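Side-chain contacts in FI20010p1 (Drosophila melanogaster, PDB 7CFB), which probably serves as a scaffold in the assembly of the piRNA amplification complex for gene silencing, through extended Tudor domains such as the one described here: residues L54-V59 and C63-K68; R180-E183 and L189-E192; T28-I33 and G122-L127; N174-I179 and E215-M220. One frame throughout, in Å; residues are numbered along the deposited sequence.

Interaction 1 (L54-V59 and C63-K68)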
loop_
_atom_site.group_PDB
_atom_site.type_symbol
_atom_site.label_atom_id
_atom_site.label_comp_id
_atom_site.label_asym_id
_atom_site.label_seq_id
_atom_site.Cartn_x
_atom_site.Cartn_y
_atom_site.Cartn_z
ATOM N N LEU A 54 6.183 4.099 8.929
ATOM C CA LEU A 54 6.935 4.373 7.693
ATOM C C LEU A 54 6.570 3.202 6.789
ATOM O O LEU A 54 7.086 2.134 6.985
ATOM C CB LEU A 54 8.428 4.407 8.018
ATOM C CG LEU A 54 9.358 4.568 6.824
ATOM C CD1 LEU A 54 8.959 5.752 6.000
ATOM C CD2 LEU A 54 10.797 4.691 7.250
ATOM N N ALA A 55 5.623 3.422 5.890
ATOM C CA ALA A 55 5.081 2.353 5.032
ATOM C C ALA A 55 6.140 1.776 4.099
ATOM O O ALA A 55 6.269 0.604 4.051
ATOM C CB ALA A 55 3.920 2.896 4.269
ATOM N N SER A 56 6.883 2.628 3.433
ATOM C CA SER A 56 7.915 2.162 2.495
ATOM C C SER A 56 8.886 3.300 2.227
ATOM O O SER A 56 8.529 4.446 2.406
ATOM C CB SER A 56 7.321 1.665 1.215
ATOM O OG SER A 56 6.553 2.647 0.587
ATOM N N VAL A 57 10.090 2.962 1.841
ATOM C CA VAL A 57 11.055 4.020 1.475
ATOM C C VAL A 57 11.490 3.621 0.080
ATOM O O VAL A 57 11.993 2.545 -0.064
ATOM C CB VAL A 57 12.193 4.081 2.499
ATOM C CG1 VAL A 57 13.458 4.671 1.923
ATOM C CG2 VAL A 57 11.766 4.837 3.731
ATOM N N ASP A 58 11.162 4.411 -0.916
ATOM C CA ASP A 58 11.526 3.990 -2.280
ATOM C C ASP A 58 12.809 4.728 -2.623
ATOM O O ASP A 58 12.718 5.796 -3.207
ATOM C CB ASP A 58 10.394 4.296 -3.254
ATOM C CG ASP A 58 10.707 3.891 -4.672
ATOM O OD1 ASP A 58 11.793 3.393 -4.889
ATOM O OD2 ASP A 58 9.849 4.071 -5.527
ATOM N N VAL A 59 13.951 4.061 -2.474
ATOM C CA VAL A 59 15.283 4.703 -2.680
ATOM C C VAL A 59 15.641 4.812 -4.168
ATOM O O VAL A 59 16.722 5.286 -4.433
ATOM C CB VAL A 59 16.411 4.106 -1.817
ATOM C CG1 VAL A 59 17.477 5.136 -1.537
ATOM C CG2 VAL A 59 15.907 3.581 -0.490
ATOM N N CYS A 63 11.274 9.443 -2.798
ATOM C CA CYS A 63 10.159 9.646 -1.849
ATOM C C CYS A 63 9.891 8.422 -0.974
ATOM O O CYS A 63 10.256 7.330 -1.344
ATOM C CB CYS A 63 8.870 9.813 -2.618
ATOM S SG CYS A 63 8.225 8.177 -3.005
ATOM N N ALA A 64 9.255 8.681 0.160
ATOM C CA ALA A 64 8.841 7.709 1.183
ATOM C C ALA A 64 7.321 7.764 1.348
ATOM O O ALA A 64 6.688 8.573 0.720
ATOM C CB ALA A 64 9.522 7.996 2.474
ATOM N N TYR A 65 6.776 6.821 2.090
ATOM C CA TYR A 65 5.320 6.762 2.344
ATOM C C TYR A 65 5.050 6.578 3.836
ATOM O O TYR A 65 5.704 5.788 4.464
ATOM C CB TYR A 65 4.689 5.674 1.491
ATOM C CG TYR A 65 4.623 5.978 0.024
ATOM C CD1 TYR A 65 5.686 5.706 -0.809
ATOM C CD2 TYR A 65 3.489 6.520 -0.536
ATOM C CE1 TYR A 65 5.633 5.979 -2.157
ATOM C CE2 TYR A 65 3.413 6.795 -1.881
ATOM C CZ TYR A 65 4.490 6.524 -2.693
ATOM O OH TYR A 65 4.432 6.795 -4.008
ATOM N N VAL A 66 4.081 7.319 4.355
ATOM C CA VAL A 66 3.682 7.212 5.780
ATOM C C VAL A 66 2.209 6.829 5.854
ATOM O O VAL A 66 1.470 7.211 4.974
ATOM C CB VAL A 66 4.006 8.470 6.596
ATOM C CG1 VAL A 66 5.495 8.677 6.718
ATOM C CG2 VAL A 66 3.334 9.697 6.040
ATOM N N ALA A 67 1.857 6.025 6.847
ATOM C CA ALA A 67 0.476 5.545 7.030
ATOM C C ALA A 67 0.052 5.684 8.481
ATOM O O ALA A 67 0.780 5.255 9.350
ATOM C CB ALA A 67 0.363 4.130 6.564
ATOM N N LYS A 68 -1.094 6.297 8.692
ATOM C CA LYS A 68 -1.627 6.452 10.058
ATOM C C LYS A 68 -2.024 5.103 10.648
ATOM O O LYS A 68 -1.720 4.899 11.770
ATOM C CB LYS A 68 -2.712 7.515 10.115
ATOM C CG LYS A 68 -2.254 8.828 10.712
ATOM C CD LYS A 68 -1.940 8.692 12.147
ATOM C CE LYS A 68 -1.938 9.987 12.913
ATOM N NZ LYS A 68 -1.433 9.765 14.279
#
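Tyr65 lies against Ser56 on one side of a two-stranded hairpin, its CD1 3.5 Å from Ser56 OG. The hydroxyl approaches the ring obliquely and hydrogen-bonds instead to the carbonyl oxygen of Phe130. With OG set between the backbone N and the carbonyl carbon (chi1 58°), the Ser56 hydroxyl stays beside the base of the tyrosine, 3.7 Å from Tyr65 CB. The pairing is antiparallel, 168° between the strand directions, with one irregularity: Ala55 and Ser56 both face Tyr65, a classic beta bulge. Ala55 N reaches Tyr65 O at 2.8 Å, but the bond is bent, 130° at the hydrogen. Tyr65 N returns a straighter bond to Ser56 O. The bulge also turns the Ala55 methyl toward the partner strand, where CB packs on Tyr65 CB at 4.0 Å. On the face carrying Leu54, Val57, Ala64 and Val66, the Ala64 methyl takes Val57 CG2 at 4.1 Å and Leu54 CD1 at 4.2 Å. Past the last bridge, Asp58 N bonds to Cys63 O at 3.1 Å. The contact is almost wholly buried: helix 166-169 covers Leu54 and Val57, helix 30-36 meets Tyr65 through Arg31 and Tyr34, and backbone bonds continue the sheet from Ala64 and Val66 to strand 157-161 and from Leu54 to Asn174 and Thr175.

Interaction 2 (R180-E183 and L189-E192)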
loop_
_atom_site.group_PDB
_atom_site.type_symbol
_atom_site.label_atom_id
_atom_site.label_comp_id
_atom_site.label_asym_id
_atom_site.label_seq_id
_atom_site.Cartn_x
_atom_site.Cartn_y
_atom_site.Cartn_z
ATOM N N ARG A 180 7.889 15.702 11.730
ATOM C CA ARG A 180 7.442 17.106 11.787
ATOM C C ARG A 180 6.922 17.412 10.390
ATOM O O ARG A 180 7.700 17.380 9.481
ATOM C CB ARG A 180 8.541 18.124 12.087
ATOM C CG ARG A 180 9.642 17.649 13.005
ATOM C CD ARG A 180 10.559 18.797 13.346
ATOM N NE ARG A 180 11.267 18.494 14.567
ATOM C CZ ARG A 180 10.981 19.024 15.730
ATOM N NH1 ARG A 180 10.022 19.915 15.810
ATOM N NH2 ARG A 180 11.671 18.690 16.791
ATOM N N VAL A 181 5.656 17.738 10.273
ATOM C CA VAL A 181 5.059 18.010 8.948
ATOM C C VAL A 181 5.348 19.458 8.547
ATOM O O VAL A 181 4.834 20.332 9.163
ATOM C CB VAL A 181 3.557 17.712 9.030
ATOM C CG1 VAL A 181 2.858 17.792 7.702
ATOM C CG2 VAL A 181 3.304 16.392 9.708
ATOM N N HIS A 182 6.283 19.662 7.637
ATOM C CA HIS A 182 6.562 21.017 7.108
ATOM C C HIS A 182 5.448 21.468 6.174
ATOM O O HIS A 182 5.035 22.581 6.267
ATOM C CB HIS A 182 7.893 21.058 6.359
ATOM C CG HIS A 182 9.110 20.987 7.211
ATOM N ND1 HIS A 182 9.285 20.032 8.163
ATOM C CD2 HIS A 182 10.232 21.724 7.217
ATOM C CE1 HIS A 182 10.434 20.197 8.746
ATOM N NE2 HIS A 182 11.023 21.220 8.183
ATOM N N GLU A 183 5.056 20.630 5.230
ATOM C CA GLU A 183 4.000 21.044 4.302
ATOM C C GLU A 183 3.050 19.894 4.031
ATOM O O GLU A 183 3.471 18.775 3.946
ATOM C CB GLU A 183 4.545 21.440 2.935
ATOM C CG GLU A 183 5.602 22.504 2.978
ATOM C CD GLU A 183 6.324 22.733 1.669
ATOM O OE1 GLU A 183 5.683 22.663 0.619
ATOM O OE2 GLU A 183 7.507 22.978 1.718
ATOM N N LEU A 189 3.324 15.126 1.188
ATOM C CA LEU A 189 3.799 15.777 2.409
ATOM C C LEU A 189 5.281 16.092 2.306
ATOM O O LEU A 189 6.007 15.405 1.629
ATOM C CB LEU A 189 3.640 14.814 3.586
ATOM C CG LEU A 189 2.267 14.253 3.909
ATOM C CD1 LEU A 189 2.364 13.308 5.085
ATOM C CD2 LEU A 189 1.286 15.363 4.207
ATOM N N VAL A 190 5.669 17.148 2.984
ATOM C CA VAL A 190 7.098 17.420 3.206
ATOM C C VAL A 190 7.230 17.286 4.712
ATOM O O VAL A 190 6.633 18.060 5.405
ATOM C CB VAL A 190 7.525 18.794 2.681
ATOM C CG1 VAL A 190 8.919 19.132 3.141
ATOM C CG2 VAL A 190 7.415 18.875 1.176
ATOM N N ALA A 191 7.938 16.272 5.157
ATOM C CA ALA A 191 8.078 16.006 6.597
ATOM C C ALA A 191 9.519 15.645 6.953
ATOM O O ALA A 191 10.216 15.122 6.148
ATOM C CB ALA A 191 7.147 14.903 6.996
ATOM N N GLU A 192 9.892 15.928 8.185
ATOM C CA GLU A 192 11.238 15.648 8.704
ATOM C C GLU A 192 11.079 14.656 9.849
ATOM O O GLU A 192 10.331 14.929 10.729
ATOM C CB GLU A 192 11.842 16.981 9.126
ATOM C CG GLU A 192 12.911 16.862 10.168
ATOM C CD GLU A 192 13.653 18.156 10.417
ATOM O OE1 GLU A 192 13.196 19.172 9.971
ATOM O OE2 GLU A 192 14.662 18.113 11.059
#
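Val190 O receives two backbone N-H groups: Glu183 N at 3.0 Å, nearly straight and on a lone pair in the carbonyl plane, and His182 N at 2.8 Å, weak because its angle at the hydrogen is only 125°. This shared acceptor marks a classic beta bulge, with His182 and Glu183 both facing Val190. Val190 N completes the exchange by donating, nearly straight, to Glu183 O. Two pairs further along, beyond Val181 and Ala191, Arg180 and Glu192 exchange two backbone bonds, Arg180 N to Glu192 O being 2.8 Å. Glu183 and Val190 run side by side in the same direction, CB to CB 4.0 Å, while the His182 ring swings over to Glu192. There CE1 comes 3.2 Å from Glu192 OE1, which lies at the ring edge, and the ring and carboxylate planes are 30° apart. His182 CG stands opposite the carbonyl carbon (chi1 -73°), a setting in which ND1 also makes a weak bond, 3.4 Å, to Arg180 O in the ring plane. Val181 and Ala191 occupy the other, buried face, against Val50 and Cys159. The whole is a bulged antiparallel beta hairpin, strands 176-184 and 189-194, within a mixed five-stranded sheet.

Interaction 3 (T28-I33 and G122-L127). With SO4 (sulfate ion), chain C.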
loop_
_atom_site.group_PDB
_atom_site.type_symbol
_atom_site.label_atom_id
_atom_site.label_comp_id
_atom_site.label_asym_id
_atom_site.label_seq_id
_atom_site.Cartn_x
_atom_site.Cartn_y
_atom_site.Cartn_z
ATOM N N THR A 28 -3.670 4.310 -16.180
ATOM C CA THR A 28 -2.973 5.524 -15.705
ATOM C C THR A 28 -1.520 5.217 -15.377
ATOM O O THR A 28 -1.180 4.089 -15.341
ATOM C CB THR A 28 -3.646 6.102 -14.455
ATOM O OG1 THR A 28 -3.639 5.096 -13.455
ATOM C CG2 THR A 28 -5.074 6.541 -14.670
ATOM N N THR A 29 -0.719 6.254 -15.176
ATOM C CA THR A 29 0.687 6.155 -14.728
ATOM C C THR A 29 0.744 5.985 -13.204
ATOM O O THR A 29 -0.266 6.123 -12.568
ATOM C CB THR A 29 1.482 7.412 -15.090
ATOM O OG1 THR A 29 0.922 8.533 -14.423
ATOM C CG2 THR A 29 1.548 7.680 -16.572
ATOM N N ARG A 30 1.927 5.705 -12.688
ATOM C CA ARG A 30 2.121 5.519 -11.244
ATOM C C ARG A 30 1.761 6.812 -10.508
ATOM O O ARG A 30 1.104 6.717 -9.509
ATOM C CB ARG A 30 3.522 4.981 -11.017
ATOM C CG ARG A 30 3.723 3.614 -11.638
ATOM C CD ARG A 30 5.030 3.005 -11.262
ATOM N NE ARG A 30 5.111 1.615 -11.624
ATOM C CZ ARG A 30 6.162 0.870 -11.394
ATOM N NH1 ARG A 30 7.230 1.401 -10.846
ATOM N NH2 ARG A 30 6.169 -0.391 -11.737
ATOM N N ARG A 31 2.154 7.967 -11.030
ATOM C CA ARG A 31 1.801 9.252 -10.388
ATOM C C ARG A 31 0.290 9.465 -10.440
ATOM O O ARG A 31 -0.255 9.827 -9.438
ATOM C CB ARG A 31 2.550 10.420 -11.029
ATOM C CG ARG A 31 4.040 10.473 -10.727
ATOM C CD ARG A 31 4.498 10.225 -9.293
ATOM N NE ARG A 31 3.831 11.050 -8.295
ATOM C CZ ARG A 31 3.203 10.615 -7.205
ATOM N NH1 ARG A 31 2.625 11.491 -6.415
ATOM N NH2 ARG A 31 3.156 9.329 -6.898
ATOM N N ASP A 32 -0.338 9.186 -11.574
ATOM C CA ASP A 32 -1.786 9.418 -11.729
ATOM C C ASP A 32 -2.599 8.521 -10.804
ATOM O O ASP A 32 -3.430 9.057 -10.156
ATOM C CB ASP A 32 -2.247 9.264 -13.175
ATOM C CG ASP A 32 -1.792 10.371 -14.106
ATOM O OD1 ASP A 32 -1.335 11.380 -13.614
ATOM O OD2 ASP A 32 -1.877 10.182 -15.308
ATOM N N ILE A 33 -2.270 7.234 -10.685
ATOM C CA ILE A 33 -3.078 6.290 -9.854
ATOM C C ILE A 33 -3.060 6.749 -8.399
ATOM O O ILE A 33 -4.081 6.739 -7.798
ATOM C CB ILE A 33 -2.686 4.813 -10.048
ATOM C CG1 ILE A 33 -3.642 3.860 -9.330
ATOM C CG2 ILE A 33 -1.264 4.550 -9.630
ATOM C CD1 ILE A 33 -5.054 4.001 -9.722
ATOM N N GLY A 122 1.035 -9.210 -18.358
ATOM C CA GLY A 122 0.778 -8.790 -16.999
ATOM C C GLY A 122 0.328 -7.342 -16.925
ATOM O O GLY A 122 -0.125 -6.741 -17.907
ATOM N N TYR A 123 0.463 -6.773 -15.729
ATOM C CA TYR A 123 -0.076 -5.453 -15.440
ATOM C C TYR A 123 0.835 -4.729 -14.461
ATOM O O TYR A 123 1.637 -5.343 -13.754
ATOM C CB TYR A 123 -1.494 -5.537 -14.857
ATOM C CG TYR A 123 -2.426 -6.443 -15.627
ATOM C CD1 TYR A 123 -2.480 -7.807 -15.358
ATOM C CD2 TYR A 123 -3.245 -5.938 -16.626
ATOM C CE1 TYR A 123 -3.323 -8.640 -16.067
ATOM C CE2 TYR A 123 -4.095 -6.763 -17.338
ATOM C CZ TYR A 123 -4.130 -8.113 -17.053
ATOM O OH TYR A 123 -4.974 -8.938 -17.760
ATOM N N ASP A 124 0.697 -3.408 -14.431
ATOM C CA ASP A 124 1.284 -2.579 -13.388
ATOM C C ASP A 124 0.229 -2.356 -12.314
ATOM O O ASP A 124 -0.904 -1.968 -12.624
ATOM C CB ASP A 124 1.768 -1.244 -13.957
ATOM C CG ASP A 124 2.690 -0.505 -13.008
ATOM O OD1 ASP A 124 3.389 -1.171 -12.216
ATOM O OD2 ASP A 124 2.718 0.742 -13.061
ATOM N N ALA A 125 0.603 -2.622 -11.078
ATOM C CA ALA A 125 -0.356 -2.552 -9.966
ATOM C C ALA A 125 0.203 -1.727 -8.816
ATOM O O ALA A 125 1.391 -1.653 -8.673
ATOM C CB ALA A 125 -0.685 -3.945 -9.519
ATOM N N TYR A 126 -0.686 -1.159 -8.026
ATOM C CA TYR A 126 -0.292 -0.333 -6.872
ATOM C C TYR A 126 -0.887 -0.886 -5.576
ATOM O O TYR A 126 -2.045 -1.087 -5.485
ATOM C CB TYR A 126 -0.714 1.108 -7.130
ATOM C CG TYR A 126 -0.364 2.094 -6.053
ATOM C CD1 TYR A 126 0.922 2.191 -5.581
ATOM C CD2 TYR A 126 -1.313 2.922 -5.506
ATOM C CE1 TYR A 126 1.272 3.099 -4.611
ATOM C CE2 TYR A 126 -0.988 3.819 -4.512
ATOM C CZ TYR A 126 0.311 3.914 -4.066
ATOM O OH TYR A 126 0.675 4.785 -3.106
ATOM N N LEU A 127 -0.037 -1.072 -4.592
ATOM C CA LEU A 127 -0.475 -1.519 -3.256
ATOM C C LEU A 127 -0.775 -0.236 -2.487
ATOM O O LEU A 127 0.114 0.341 -1.932
ATOM C CB LEU A 127 0.639 -2.360 -2.635
ATOM C CG LEU A 127 1.078 -3.568 -3.447
ATOM C CD1 LEU A 127 1.865 -4.522 -2.604
ATOM C CD2 LEU A 127 -0.105 -4.285 -4.031
HETATM S S SO4 C . 4.522 9.481 -14.325
HETATM O O1 SO4 C . 5.318 10.543 -13.716
HETATM O O2 SO4 C . 4.313 8.405 -13.357
HETATM O O3 SO4 C . 5.233 8.958 -15.487
HETATM O O4 SO4 C . 3.233 10.023 -14.745
#
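The guanidinium of Arg30 presents its edge to the carboxylate of Asp124, their planes 30° apart. Arg30 binds side-on with two nitrogens. NE donates to the syn lone pair of Asp124 OD2 at 2.9 Å, almost straight (169°) and within the guanidinium plane. NH2 donates to Asp124 OD1, also 2.9 Å; it comes from the syn side but stands 35° out of the carboxylate plane, so the twist between the groups falls on this second bond. An extended chain from CG to NE carries the guanidinium from helix 30-36 to the strand, and the two side chains cross at about a right angle. Asn115 ND2 also donates to Asp124 OD2, so this oxygen has a second direct partner. An asparagine at Asp124 would probably break up this bidentate salt bridge, leaving the Arg30 charge without its mate and the guanidinium freer to turn. Deeper in, Ile33 CG2 packs on Tyr126 CB at 4.3 Å, while the Tyr126 ring stacks with His133. At the helix start, Thr29 is the N-cap: its OG1 accepts from Asp32 N at 3.2 Å. A sulfate, probably from the crystallisation liquor, sits here, taking Thr29 OG1 on O4 at 2.8 Å and Arg31 N on O2 at 3.2 Å. Thus a capped helix is pinned by a salt bridge to strand 123-127 of the antiparallel sheet in the Tudor (SH3-clan) region.

Interaction 4 (N174-I179 and E215-M220)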
loop_
_atom_site.group_PDB
_atom_site.type_symbol
_atom_site.label_atom_id
_atom_site.label_comp_id
_atom_site.label_asym_id
_atom_site.label_seq_id
_atom_site.Cartn_x
_atom_site.Cartn_y
_atom_site.Cartn_z
ATOM N N ASN A 174 8.060 -0.240 8.299
ATOM C CA ASN A 174 7.123 -1.047 9.111
ATOM C C ASN A 174 7.370 -0.803 10.596
ATOM O O ASN A 174 7.169 -1.696 11.344
ATOM C CB ASN A 174 7.039 -2.520 8.704
ATOM C CG ASN A 174 6.431 -2.726 7.342
ATOM O OD1 ASN A 174 5.357 -2.226 7.069
ATOM N ND2 ASN A 174 7.111 -3.463 6.491
ATOM N N THR A 175 7.833 0.384 10.956
ATOM C CA THR A 175 7.947 0.791 12.369
ATOM C C THR A 175 7.249 2.140 12.538
ATOM O O THR A 175 7.072 2.830 11.550
ATOM C CB THR A 175 9.393 0.867 12.866
ATOM O OG1 THR A 175 10.036 1.960 12.238
ATOM C CG2 THR A 175 10.174 -0.403 12.633
ATOM N N TYR A 176 6.826 2.453 13.752
ATOM C CA TYR A 176 6.215 3.766 14.033
ATOM C C TYR A 176 7.316 4.813 14.185
ATOM O O TYR A 176 8.279 4.561 14.858
ATOM C CB TYR A 176 5.321 3.728 15.268
ATOM C CG TYR A 176 4.003 3.043 15.072
ATOM C CD1 TYR A 176 2.899 3.739 14.640
ATOM C CD2 TYR A 176 3.862 1.700 15.325
ATOM C CE1 TYR A 176 1.690 3.110 14.448
ATOM C CE2 TYR A 176 2.660 1.058 15.147
ATOM C CZ TYR A 176 1.570 1.766 14.713
ATOM O OH TYR A 176 0.393 1.129 14.537
ATOM N N ILE A 177 7.140 5.953 13.540
ATOM C CA ILE A 177 8.088 7.091 13.636
ATOM C C ILE A 177 7.313 8.364 13.954
ATOM O O ILE A 177 6.098 8.343 13.916
ATOM C CB ILE A 177 8.908 7.273 12.349
ATOM C CG1 ILE A 177 8.059 7.650 11.142
ATOM C CG2 ILE A 177 9.772 6.073 12.072
ATOM C CD1 ILE A 177 8.865 8.136 9.979
ATOM N N LYS A 178 8.033 9.415 14.313
ATOM C CA LYS A 178 7.403 10.735 14.518
ATOM C C LYS A 178 7.966 11.664 13.451
ATOM O O LYS A 178 9.149 11.658 13.272
ATOM C CB LYS A 178 7.604 11.261 15.937
ATOM C CG LYS A 178 7.198 10.317 17.056
ATOM C CD LYS A 178 7.226 10.944 18.420
ATOM C CE LYS A 178 6.863 9.974 19.525
ATOM N NZ LYS A 178 5.573 9.276 19.294
ATOM N N ILE A 179 7.107 12.381 12.750
ATOM C CA ILE A 179 7.550 13.294 11.668
ATOM C C ILE A 179 7.036 14.706 11.935
ATOM O O ILE A 179 5.922 14.828 12.362
ATOM C CB ILE A 179 7.060 12.803 10.293
ATOM C CG1 ILE A 179 5.561 12.541 10.292
ATOM C CG2 ILE A 179 7.846 11.598 9.803
ATOM C CD1 ILE A 179 4.951 12.586 8.948
ATOM N N GLU A 215 -1.046 -3.280 21.056
ATOM C CA GLU A 215 -0.213 -4.492 20.856
ATOM C C GLU A 215 -0.610 -5.164 19.542
ATOM O O GLU A 215 0.242 -5.699 18.881
ATOM C CB GLU A 215 -0.374 -5.450 22.029
ATOM C CG GLU A 215 0.493 -6.686 21.896
ATOM C CD GLU A 215 -0.201 -8.022 22.133
ATOM O OE1 GLU A 215 -0.253 -8.460 23.296
ATOM O OE2 GLU A 215 -0.669 -8.633 21.143
ATOM N N ASP A 216 -1.888 -5.144 19.199
ATOM C CA ASP A 216 -2.358 -5.775 17.941
ATOM C C ASP A 216 -1.725 -5.063 16.745
ATOM O O ASP A 216 -1.442 -5.723 15.781
ATOM C CB ASP A 216 -3.881 -5.776 17.852
ATOM C CG ASP A 216 -4.553 -6.746 18.810
ATOM O OD1 ASP A 216 -3.858 -7.594 19.375
ATOM O OD2 ASP A 216 -5.758 -6.627 18.975
ATOM N N ASP A 217 -1.586 -3.746 16.822
ATOM C CA ASP A 217 -1.000 -2.945 15.728
ATOM C C ASP A 217 0.449 -3.388 15.498
ATOM O O ASP A 217 0.808 -3.609 14.369
ATOM C CB ASP A 217 -1.147 -1.461 16.055
ATOM C CG ASP A 217 -2.463 -0.844 15.632
ATOM O OD1 ASP A 217 -3.190 -1.449 14.871
ATOM O OD2 ASP A 217 -2.725 0.256 16.068
ATOM N N MET A 218 1.228 -3.569 16.553
ATOM C CA MET A 218 2.630 -4.018 16.391
ATOM C C MET A 218 2.653 -5.436 15.812
ATOM O O MET A 218 3.531 -5.735 15.025
ATOM C CB MET A 218 3.386 -3.960 17.712
ATOM C CG MET A 218 3.463 -2.567 18.260
ATOM S SD MET A 218 4.641 -1.555 17.367
ATOM C CE MET A 218 6.174 -2.327 17.865
ATOM N N ALA A 219 1.716 -6.281 16.228
ATOM C CA ALA A 219 1.651 -7.649 15.691
ATOM C C ALA A 219 1.359 -7.582 14.194
ATOM O O ALA A 219 1.964 -8.314 13.439
ATOM C CB ALA A 219 0.599 -8.425 16.420
ATOM N N MET A 220 0.455 -6.706 13.795
ATOM C CA MET A 220 0.152 -6.588 12.360
ATOM C C MET A 220 1.397 -6.118 11.599
ATOM O O MET A 220 1.637 -6.619 10.541
ATOM C CB MET A 220 -0.976 -5.596 12.141
ATOM C CG MET A 220 -1.379 -5.573 10.734
ATOM S SD MET A 220 -2.416 -4.225 10.426
ATOM C CE MET A 220 -1.340 -2.827 10.667
HETATM O O HOH W 1 -1.830 2.532 14.543
#
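Residues 176-179 of strand 176-184, in extended backbone conformation, face the first turns of helix 215-228, whose Ala219 N to Glu215 O and Met220 N to Asp216 O bonds confirm regular helical geometry. The contact is a helix packed beside a beta strand, and Tyr176 is its hub, including a Met-aromatic contact with Met218. The sulfur stands at the ring edge, 78° off the ring normal and 5.0 Å from the centroid. Its nearest ring atom is Tyr176 CD2, with CE2 almost as close. Bends at chi2 and chi3 (-75° and -69°) fold the Met218 chain and place SD beside the tyrosine ring. At the far end of the ring, Tyr176 OH comes 3.4 Å from Asp217 CB, the tyrosine and aspartate crossing at about a right angle. No direct hydrogen bond joins 174-179 to 215-220, although Asn174 ND2 bonds to Asp225 OD1 further along the helix. Asp217 OD1 is engaged in a salt bridge with Lys77 of helix 74-80. Replacing Tyr176 with an alanine is likely to open a gap beside the helix and deprive Met218 SD of its aromatic partner. A water links the polar ends, 2.6 Å from Tyr176 OH and 2.9 Å from Asp217 OD2.

Interactions 1, 2 and 4 reach one mixed sheet, in which strands 49-57 and 176-184 are neighbours. Leu54 of interaction 1 probably hydrogen-bonds to interaction 4 through Leu54 O to Asn174 N, 2.9 Å, and Leu54 N to Thr175 O, 3.0 Å. Interaction 2 shares strand 176-184 with interaction 4, and Ala191 CB packs on Ile179 CD1 at 3.7 Å; Val66 CG2 meets Leu189 CD1 at 3.9 Å, tying interactions 1 and 2 together. Interaction 3 belongs to the other sheet and joins the group through interaction 1, where Tyr65 CE2 lies 3.6 Å from Tyr126 OH. Its centre is about 26 Å from that of interaction 4, across the chain's centre, and it alone carries the sulfate.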